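Local coordinates for protein N-acetylmuramoyl-l-alanine amidase (Bartonella henselae, PDB 3NE8) that probably cleaves the amide bond between N-acetylmuramic acid and L-alanine in peptidoglycan, as a zinc-dependent amidase that remodels the bacterial cell wall, at residues 9-14 against 52-57; 26-31 against 80-85. One frame throughout, in Å; residues are numbered along the deposited sequence.

Interaction 1: 9-14 against 52-57. With ZN (zinc ion), chain B.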
ATOM      1  N   LEU A   9       3.712  -8.181 -18.731  1.00  7.79           N
ATOM      2  CA  LEU A   9       2.568  -9.075 -18.710  1.00  7.31           C
ATOM      3  C   LEU A   9       2.993 -10.441 -19.213  1.00  8.16           C
ATOM      4  O   LEU A   9       3.661 -10.549 -20.245  1.00  8.62           O
ATOM      5  CB  LEU A   9       1.443  -8.550 -19.596  1.00  9.08           C
ATOM      6  CG  LEU A   9       1.008  -7.114 -19.316  1.00  7.88           C
ATOM      7  CD1 LEU A   9      -0.095  -6.680 -20.266  1.00  9.80           C
ATOM      8  CD2 LEU A   9       0.562  -6.934 -17.874  1.00  9.85           C
ATOM      9  N   ASP A  10       2.582 -11.479 -18.497  1.00  7.80           N
ATOM     10  CA  ASP A  10       2.929 -12.849 -18.829  1.00  8.15           C
ATOM     11  C   ASP A  10       1.680 -13.638 -19.186  1.00  7.71           C
ATOM     12  O   ASP A  10       0.934 -14.072 -18.306  1.00  8.77           O
ATOM     13  CB  ASP A  10       3.620 -13.511 -17.631  1.00  8.91           C
ATOM     14  CG  ASP A  10       3.886 -14.980 -17.861  1.00  8.77           C
ATOM     15  OD1 ASP A  10       4.434 -15.301 -18.936  1.00  8.85           O
ATOM     16  OD2 ASP A  10       3.529 -15.818 -16.997  1.00  9.21           O
ATOM     17  N   PRO A  11       1.433 -13.842 -20.493  1.00  8.03           N
ATOM     18  CA  PRO A  11       0.298 -14.693 -20.874  1.00  8.46           C
ATOM     19  C   PRO A  11       0.616 -16.152 -20.542  1.00  8.47           C
ATOM     20  O   PRO A  11       1.526 -16.748 -21.129  1.00  8.64           O
ATOM     21  CB  PRO A  11       0.182 -14.491 -22.396  1.00 10.15           C
ATOM     22  CG  PRO A  11       1.069 -13.321 -22.730  1.00  9.86           C
ATOM     23  CD  PRO A  11       2.134 -13.297 -21.670  1.00  9.78           C
ATOM     24  N   GLY A  12      -0.108 -16.717 -19.578  1.00  8.22           N
ATOM     25  CA  GLY A  12       0.174 -18.075 -19.143  1.00 10.05           C
ATOM     26  C   GLY A  12       0.170 -19.084 -20.280  1.00  8.64           C
ATOM     27  O   GLY A  12      -0.593 -18.957 -21.248  1.00  8.92           O
ATOM     28  N   HIS A  13       1.026 -20.098 -20.146  1.00  8.46           N
ATOM     29  CA  HIS A  13       1.081 -21.225 -21.082  1.00  8.92           C
ATOM     30  C   HIS A  13       1.576 -20.759 -22.439  1.00  9.93           C
ATOM     31  O   HIS A  13       2.277 -19.751 -22.507  1.00  9.70           O
ATOM     32  CB  HIS A  13      -0.255 -21.978 -21.090  1.00  9.83           C
ATOM     33  CG  HIS A  13      -0.744 -22.232 -19.704  1.00  9.71           C
ATOM     34  ND1 HIS A  13      -0.233 -23.234 -18.906  1.00 10.52           N
ATOM     35  CD2 HIS A  13      -1.585 -21.517 -18.919  1.00  9.63           C
ATOM     36  CE1 HIS A  13      -0.771 -23.149 -17.700  1.00 10.59           C
ATOM     37  NE2 HIS A  13      -1.596 -22.115 -17.682  1.00 10.29           N
ATOM     38  N   GLY A  14       1.298 -21.515 -23.497  1.00  9.30           N
ATOM     39  CA  GLY A  14       1.828 -21.199 -24.815  1.00  9.54           C
ATOM     40  C   GLY A  14       2.482 -22.387 -25.494  1.00  9.88           C
ATOM     41  O   GLY A  14       3.061 -23.262 -24.850  1.00 11.07           O
ATOM     42  N   ALA A  52       5.648  -4.548 -21.742  1.00  9.20           N
ATOM     43  CA  ALA A  52       6.192  -5.628 -22.550  1.00 10.37           C
ATOM     44  C   ALA A  52       5.482  -6.916 -22.168  1.00  8.94           C
ATOM     45  O   ALA A  52       4.996  -7.056 -21.042  1.00  9.40           O
ATOM     46  CB  ALA A  52       7.692  -5.768 -22.348  1.00 12.93           C
ATOM     47  N   LEU A  53       5.400  -7.843 -23.111  1.00  9.53           N
ATOM     48  CA  LEU A  53       4.863  -9.173 -22.869  1.00  8.34           C
ATOM     49  C   LEU A  53       6.000 -10.202 -22.852  1.00  8.92           C
ATOM     50  O   LEU A  53       6.969 -10.068 -23.610  1.00 10.18           O
ATOM     51  CB  LEU A  53       3.847  -9.539 -23.958  1.00  9.23           C
ATOM     52  CG  LEU A  53       2.387  -9.160 -23.711  1.00 10.56           C
ATOM     53  CD1 LEU A  53       2.201  -7.658 -23.464  1.00 10.37           C
ATOM     54  CD2 LEU A  53       1.507  -9.620 -24.867  1.00 11.66           C
ATOM     55  N   THR A  54       5.891 -11.225 -22.007  1.00  8.55           N
ATOM     56  CA  THR A  54       6.877 -12.304 -22.032  1.00  8.34           C
ATOM     57  C   THR A  54       6.863 -13.043 -23.378  1.00  9.06           C
ATOM     58  O   THR A  54       7.901 -13.495 -23.844  1.00  9.31           O
ATOM     59  CB  THR A  54       6.653 -13.305 -20.893  1.00  8.24           C
ATOM     60  OG1 THR A  54       5.320 -13.800 -20.984  1.00  8.37           O
ATOM     61  CG2 THR A  54       6.884 -12.641 -19.528  1.00  8.39           C
ATOM     62  N   ARG A  55       5.670 -13.221 -23.940  1.00  8.85           N
ATOM     63  CA  ARG A  55       5.485 -13.741 -25.293  1.00  9.21           C
ATOM     64  C   ARG A  55       4.383 -12.936 -25.944  1.00  9.19           C
ATOM     65  O   ARG A  55       3.400 -12.561 -25.292  1.00  9.46           O
ATOM     66  CB  ARG A  55       5.101 -15.224 -25.287  1.00  9.93           C
ATOM     67  CG  ARG A  55       3.718 -15.519 -24.694  1.00 10.28           C
ATOM     68  CD  ARG A  55       3.437 -17.010 -24.652  1.00 11.07           C
ATOM     69  NE  ARG A  55       2.155 -17.360 -24.035  1.00  9.94           N
ATOM     70  CZ  ARG A  55       1.025 -17.585 -24.703  1.00  8.24           C
ATOM     71  NH1 ARG A  55       0.994 -17.462 -26.026  1.00  9.79           N
ATOM     72  NH2 ARG A  55      -0.072 -17.943 -24.055  1.00  8.78           N
ATOM     73  N   ASP A  56       4.562 -12.657 -27.233  1.00  9.88           N
ATOM     74  CA  ASP A  56       3.519 -12.034 -28.044  1.00 11.48           C
ATOM     75  C   ASP A  56       3.263 -12.896 -29.273  1.00 10.26           C
ATOM     76  O   ASP A  56       3.058 -12.402 -30.389  1.00 12.02           O
ATOM     77  CB  ASP A  56       3.882 -10.601 -28.423  1.00 11.18           C
ATOM     78  CG  ASP A  56       2.675  -9.782 -28.844  1.00 10.38           C
ATOM     79  OD1 ASP A  56       2.889  -8.690 -29.394  1.00 12.08           O
ATOM     80  OD2 ASP A  56       1.526 -10.234 -28.645  1.00 11.41           O
ATOM     81  N   SER A  57       3.277 -14.199 -29.041  1.00 11.08           N
ATOM     82  CA  SER A  57       3.045 -15.208 -30.059  1.00 10.54           C
ATOM     83  C   SER A  57       2.832 -16.521 -29.332  1.00 10.10           C
ATOM     84  O   SER A  57       2.958 -16.593 -28.100  1.00 10.58           O
ATOM     85  CB  SER A  57       4.249 -15.323 -30.988  1.00 13.20           C
ATOM     86  OG  SER A  57       5.378 -15.811 -30.291  1.00 14.29           O
TER
HETATM   87 ZN    ZN B   1      -2.733 -21.412 -15.987  0.71  8.97          ZN

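Interaction 2: 26-31 against 80-85. With ZN (zinc ion), chain B.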
ATOM      1  N   ILE A  26     -12.183 -23.783 -26.416  1.00 13.09           N
ATOM      2  CA  ILE A  26     -11.292 -22.651 -26.198  1.00 13.34           C
ATOM      3  C   ILE A  26     -10.136 -23.032 -25.260  1.00 12.45           C
ATOM      4  O   ILE A  26     -10.340 -23.727 -24.256  1.00 14.23           O
ATOM      5  CB  ILE A  26     -12.071 -21.428 -25.666  1.00 13.54           C
ATOM      6  CG1 ILE A  26     -11.192 -20.174 -25.690  1.00 14.53           C
ATOM      7  CG2 ILE A  26     -12.628 -21.707 -24.270  1.00 14.59           C
ATOM      8  CD1 ILE A  26     -11.985 -18.895 -25.511  1.00 22.54           C
ATOM      9  N   LEU A  27      -8.929 -22.569 -25.587  1.00 11.84           N
ATOM     10  CA  LEU A  27      -7.732 -22.910 -24.819  1.00 11.60           C
ATOM     11  C   LEU A  27      -7.231 -21.749 -23.980  1.00 10.14           C
ATOM     12  O   LEU A  27      -7.158 -20.606 -24.447  1.00 10.61           O
ATOM     13  CB  LEU A  27      -6.598 -23.336 -25.754  1.00 12.36           C
ATOM     14  CG  LEU A  27      -6.785 -24.637 -26.533  1.00 13.61           C
ATOM     15  CD1 LEU A  27      -5.576 -24.887 -27.423  1.00 15.75           C
ATOM     16  CD2 LEU A  27      -6.978 -25.786 -25.563  1.00 16.32           C
ATOM     17  N   GLU A  28      -6.840 -22.065 -22.751  1.00  9.95           N
ATOM     18  CA  GLU A  28      -6.267 -21.081 -21.855  1.00  9.26           C
ATOM     19  C   GLU A  28      -5.138 -20.289 -22.519  1.00  9.54           C
ATOM     20  O   GLU A  28      -5.097 -19.065 -22.398  1.00  9.40           O
ATOM     21  CB  GLU A  28      -5.770 -21.756 -20.577  1.00  9.53           C
ATOM     22  CG  GLU A  28      -5.188 -20.785 -19.577  1.00  9.66           C
ATOM     23  CD  GLU A  28      -4.688 -21.462 -18.330  1.00 10.54           C
ATOM     24  OE1 GLU A  28      -4.669 -22.712 -18.275  1.00 11.43           O
ATOM     25  OE2 GLU A  28      -4.287 -20.724 -17.407  1.00  9.96           O
ATOM     26  N   LYS A  29      -4.242 -20.960 -23.241  1.00  8.98           N
ATOM     27  CA  LYS A  29      -3.106 -20.246 -23.815  1.00  9.38           C
ATOM     28  C   LYS A  29      -3.545 -19.153 -24.781  1.00  8.98           C
ATOM     29  O   LYS A  29      -2.841 -18.154 -24.948  1.00  9.72           O
ATOM     30  CB  LYS A  29      -2.128 -21.206 -24.509  1.00  9.66           C
ATOM     31  CG  LYS A  29      -2.652 -21.869 -25.777  1.00 10.21           C
ATOM     32  CD  LYS A  29      -1.510 -22.464 -26.586  1.00 10.79           C
ATOM     33  CE  LYS A  29      -2.004 -23.205 -27.819  1.00 12.03           C
ATOM     34  NZ  LYS A  29      -0.846 -23.646 -28.661  1.00 11.98           N
ATOM     35  N   ASP A  30      -4.685 -19.346 -25.432  1.00  9.45           N
ATOM     36  CA  ASP A  30      -5.184 -18.329 -26.353  1.00  9.48           C
ATOM     37  C   ASP A  30      -5.914 -17.202 -25.630  1.00  9.48           C
ATOM     38  O   ASP A  30      -5.785 -16.034 -25.992  1.00 10.14           O
ATOM     39  CB  ASP A  30      -6.079 -18.956 -27.424  1.00 11.48           C
ATOM     40  CG  ASP A  30      -5.326 -19.944 -28.319  1.00 13.47           C
ATOM     41  OD1 ASP A  30      -4.139 -19.709 -28.617  1.00 15.27           O
ATOM     42  OD2 ASP A  30      -5.930 -20.963 -28.712  1.00 18.21           O
ATOM     43  N   VAL A  31      -6.673 -17.554 -24.601  1.00  9.38           N
ATOM     44  CA  VAL A  31      -7.365 -16.566 -23.790  1.00  9.52           C
ATOM     45  C   VAL A  31      -6.363 -15.652 -23.084  1.00  8.74           C
ATOM     46  O   VAL A  31      -6.564 -14.436 -23.016  1.00  9.30           O
ATOM     47  CB  VAL A  31      -8.264 -17.253 -22.723  1.00 10.51           C
ATOM     48  CG1 VAL A  31      -8.794 -16.239 -21.702  1.00 14.65           C
ATOM     49  CG2 VAL A  31      -9.404 -18.005 -23.388  1.00 15.61           C
ATOM     50  N   SER A  80       1.148 -12.227 -14.158  1.00  7.97           N
ATOM     51  CA  SER A  80       0.953 -13.457 -14.909  1.00  7.93           C
ATOM     52  C   SER A  80      -0.540 -13.714 -15.024  1.00  8.49           C
ATOM     53  O   SER A  80      -1.269 -13.693 -14.019  1.00 10.19           O
ATOM     54  CB  SER A  80       1.649 -14.624 -14.215  1.00  8.37           C
ATOM     55  OG  SER A  80       1.639 -15.791 -15.034  1.00  9.22           O
ATOM     56  N   ILE A  81      -0.991 -13.956 -16.250  1.00  8.47           N
ATOM     57  CA  ILE A  81      -2.411 -14.010 -16.587  1.00  8.96           C
ATOM     58  C   ILE A  81      -2.818 -15.446 -16.909  1.00  7.98           C
ATOM     59  O   ILE A  81      -2.197 -16.088 -17.764  1.00  8.43           O
ATOM     60  CB  ILE A  81      -2.671 -13.115 -17.816  1.00  8.74           C
ATOM     61  CG1 ILE A  81      -2.350 -11.651 -17.484  1.00  9.92           C
ATOM     62  CG2 ILE A  81      -4.100 -13.274 -18.340  1.00  9.48           C
ATOM     63  CD1 ILE A  81      -2.036 -10.791 -18.677  1.00 12.80           C
ATOM     64  N   HIS A  82      -3.851 -15.933 -16.218  1.00  8.19           N
ATOM     65  CA  HIS A  82      -4.285 -17.326 -16.281  1.00  8.57           C
ATOM     66  C   HIS A  82      -5.792 -17.476 -16.359  1.00  8.87           C
ATOM     67  O   HIS A  82      -6.534 -16.543 -16.048  1.00 10.10           O
ATOM     68  CB  HIS A  82      -3.733 -18.095 -15.076  1.00  8.99           C
ATOM     69  CG  HIS A  82      -2.266 -18.321 -15.182  1.00  8.29           C
ATOM     70  ND1 HIS A  82      -1.738 -19.499 -15.662  1.00  9.32           N
ATOM     71  CD2 HIS A  82      -1.219 -17.481 -14.996  1.00  9.81           C
ATOM     72  CE1 HIS A  82      -0.422 -19.386 -15.729  1.00 10.47           C
ATOM     73  NE2 HIS A  82      -0.082 -18.176 -15.329  1.00 10.35           N
ATOM     74  N   ALA A  83      -6.222 -18.655 -16.799  1.00  9.18           N
ATOM     75  CA  ALA A  83      -7.627 -19.042 -16.793  1.00 10.33           C
ATOM     76  C   ALA A  83      -7.692 -20.560 -16.626  1.00 11.02           C
ATOM     77  O   ALA A  83      -7.984 -21.304 -17.565  1.00 12.28           O
ATOM     78  CB  ALA A  83      -8.317 -18.596 -18.071  1.00 12.39           C
ATOM     79  N   ASP A  84      -7.397 -21.013 -15.416  1.00 11.01           N
ATOM     80  CA  ASP A  84      -7.129 -22.417 -15.165  1.00 11.92           C
ATOM     81  C   ASP A  84      -8.350 -23.255 -14.853  1.00 12.66           C
ATOM     82  O   ASP A  84      -9.453 -22.748 -14.660  1.00 12.49           O
ATOM     83  CB  ASP A  84      -6.140 -22.533 -14.007  1.00 13.30           C
ATOM     84  CG  ASP A  84      -4.751 -22.115 -14.412  1.00 15.31           C
ATOM     85  OD1 ASP A  84      -4.166 -22.816 -15.264  1.00 16.37           O
ATOM     86  OD2 ASP A  84      -4.251 -21.084 -13.919  1.00 14.80           O
ATOM     87  N   THR A  85      -8.137 -24.560 -14.826  1.00 14.13           N
ATOM     88  CA  THR A  85      -9.113 -25.479 -14.273  0.53 16.79           C
ATOM     89  C   THR A  85      -8.755 -25.701 -12.810  1.00 21.78           C
ATOM     90  O   THR A  85      -7.585 -25.911 -12.486  1.00 24.63           O
ATOM     91  CB  THR A  85      -9.093 -26.828 -15.009  0.53 21.68           C
ATOM     92  OG1 THR A  85      -9.771 -26.696 -16.262  0.53 22.86           O
ATOM     93  CG2 THR A  85      -9.782 -27.902 -14.181  0.53 23.09           C
TER
HETATM   94 ZN    ZN B   1      -2.733 -21.412 -15.987  0.71  8.97          ZN

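Interaction 1: 9-14 against 52-57
Leu9 and Leu53 pair in parallel register near the C-terminal ends of strands 5-11 and 49-53, where Leu9 N donates to Ala52 O and Thr54 N returns a bond to Leu9 O, both 2.9 Å. The two strands are joined through helix 28-45, a beta-alpha-beta unit in which the parallel strands lie side by side at one margin of the mixed sheet. The leucines point to the same face of the sheet, and Leu9 CB packs 4.0 Å from Leu53 CD1; branched apolar chains suit this face because helix 28-45 lies against it, Leu39 meeting Leu9.

Beyond the paired residues the two chains part and side chains take over. The Thr54 hydroxyl sits between its own backbone N and carbonyl carbon (chi1 56°), a rotation that carries OG1 to Asp10 OD1, to which it donates at 2.7 Å on the anti lone pair. That carboxylate also forms a salt bridge with Arg66, while its OD2 pairs with Ser80, which probably spreads the buried charge over several partners.

Arg55 reaches along the loop after strand 5-11 with its chain extended from CG to NE. NE donates to Pro11 O at 3.0 Å, and NH2 to Gly12 O, which lies near the guanidinium plane. Its other amino group, NH1, holds Ser57 O, and NH2 also bonds Lys29 O, so the group ties two loops to the start of helix 28-45. An arginine, with several N-H donors at the end of a long chain, suits a place lined with backbone carbonyls. Pro11 CB lies over one guanidinium face, and over the opposite one Gly14, whose backbone angles call for glycine, sets its CA 3.7 Å from Arg55 CZ.

Interaction 2: 26-31 against 80-85
Glu28, in the first turn of helix 28-45, sends its side chain across to Ala83, just past the end of strand 77-82, where the CA atoms of the two residues come within 5.6 Å. With CG anti to the backbone N (chi1 -179°) and the chain straight beyond it, the glutamate spans the gap at full length. CB passes Ala83 O at 3.8 Å, and CG runs on between the N and O of the same residue, about 4.1 Å from the methyl CB of Ala83. CD then brings the carboxylate to the zinc ion. OE2 binds the metal at 2.2 Å and also accepts Ala83 N at 2.9 Å, a nearly straight bond (166° at the hydrogen) that arrives from above the carboxylate plane. The other oxygen, OE1, accepts from Ala20 N, so both ends of the group are held and its rotation is fixed.

Two neighbours of Ala83 complete this side of the site. His82 binds zinc through ND1 at 2.2 Å, while its NE2 donates in the ring plane to Ser80 OG, two residues back on the same strand, which helps set the turn of the ring. Asp84 uses both oxygens unequally, OD1 at 2.1 Å and OD2 at 2.6 Å, and its carboxylate plane is turned 85° from that of Glu28. The two acids can lie close because the zinc probably offsets their charges.

A small alanine between two ligands lets Glu28 approach the backbone, and its methyl meets Val31 CG1, one helical turn after Glu28, in a light apolar contact. With His13 and Glu115 supplying the remaining ligands, this is the zinc site of an N-acetylmuramoyl-L-alanine amidase, built where a helix start meets a strand end.

Overall arrangement
From the N terminus, strand 5-11 runs into the loop carrying His13, and the chain then enters helix 28-45 at residues 26-31, which carries it back so that strand 49-53 can run parallel to the first. Interaction 1 closes this loop of 37 residues by bringing 52-57 beside 9-14. Interaction 2 closes a longer one, from the helix start to the end of strand 77-82. Since 26-31 lies inside the first loop and 80-85 beyond it, the two contacts cross rather than nest. Strands 5-11 and 77-82 are sheet neighbours, so the contacts also touch directly, Asp10 O probably bonding Ile81 N. Both converge on one zinc ion, bound by His13 from interaction 1 and by three residues of interaction 2.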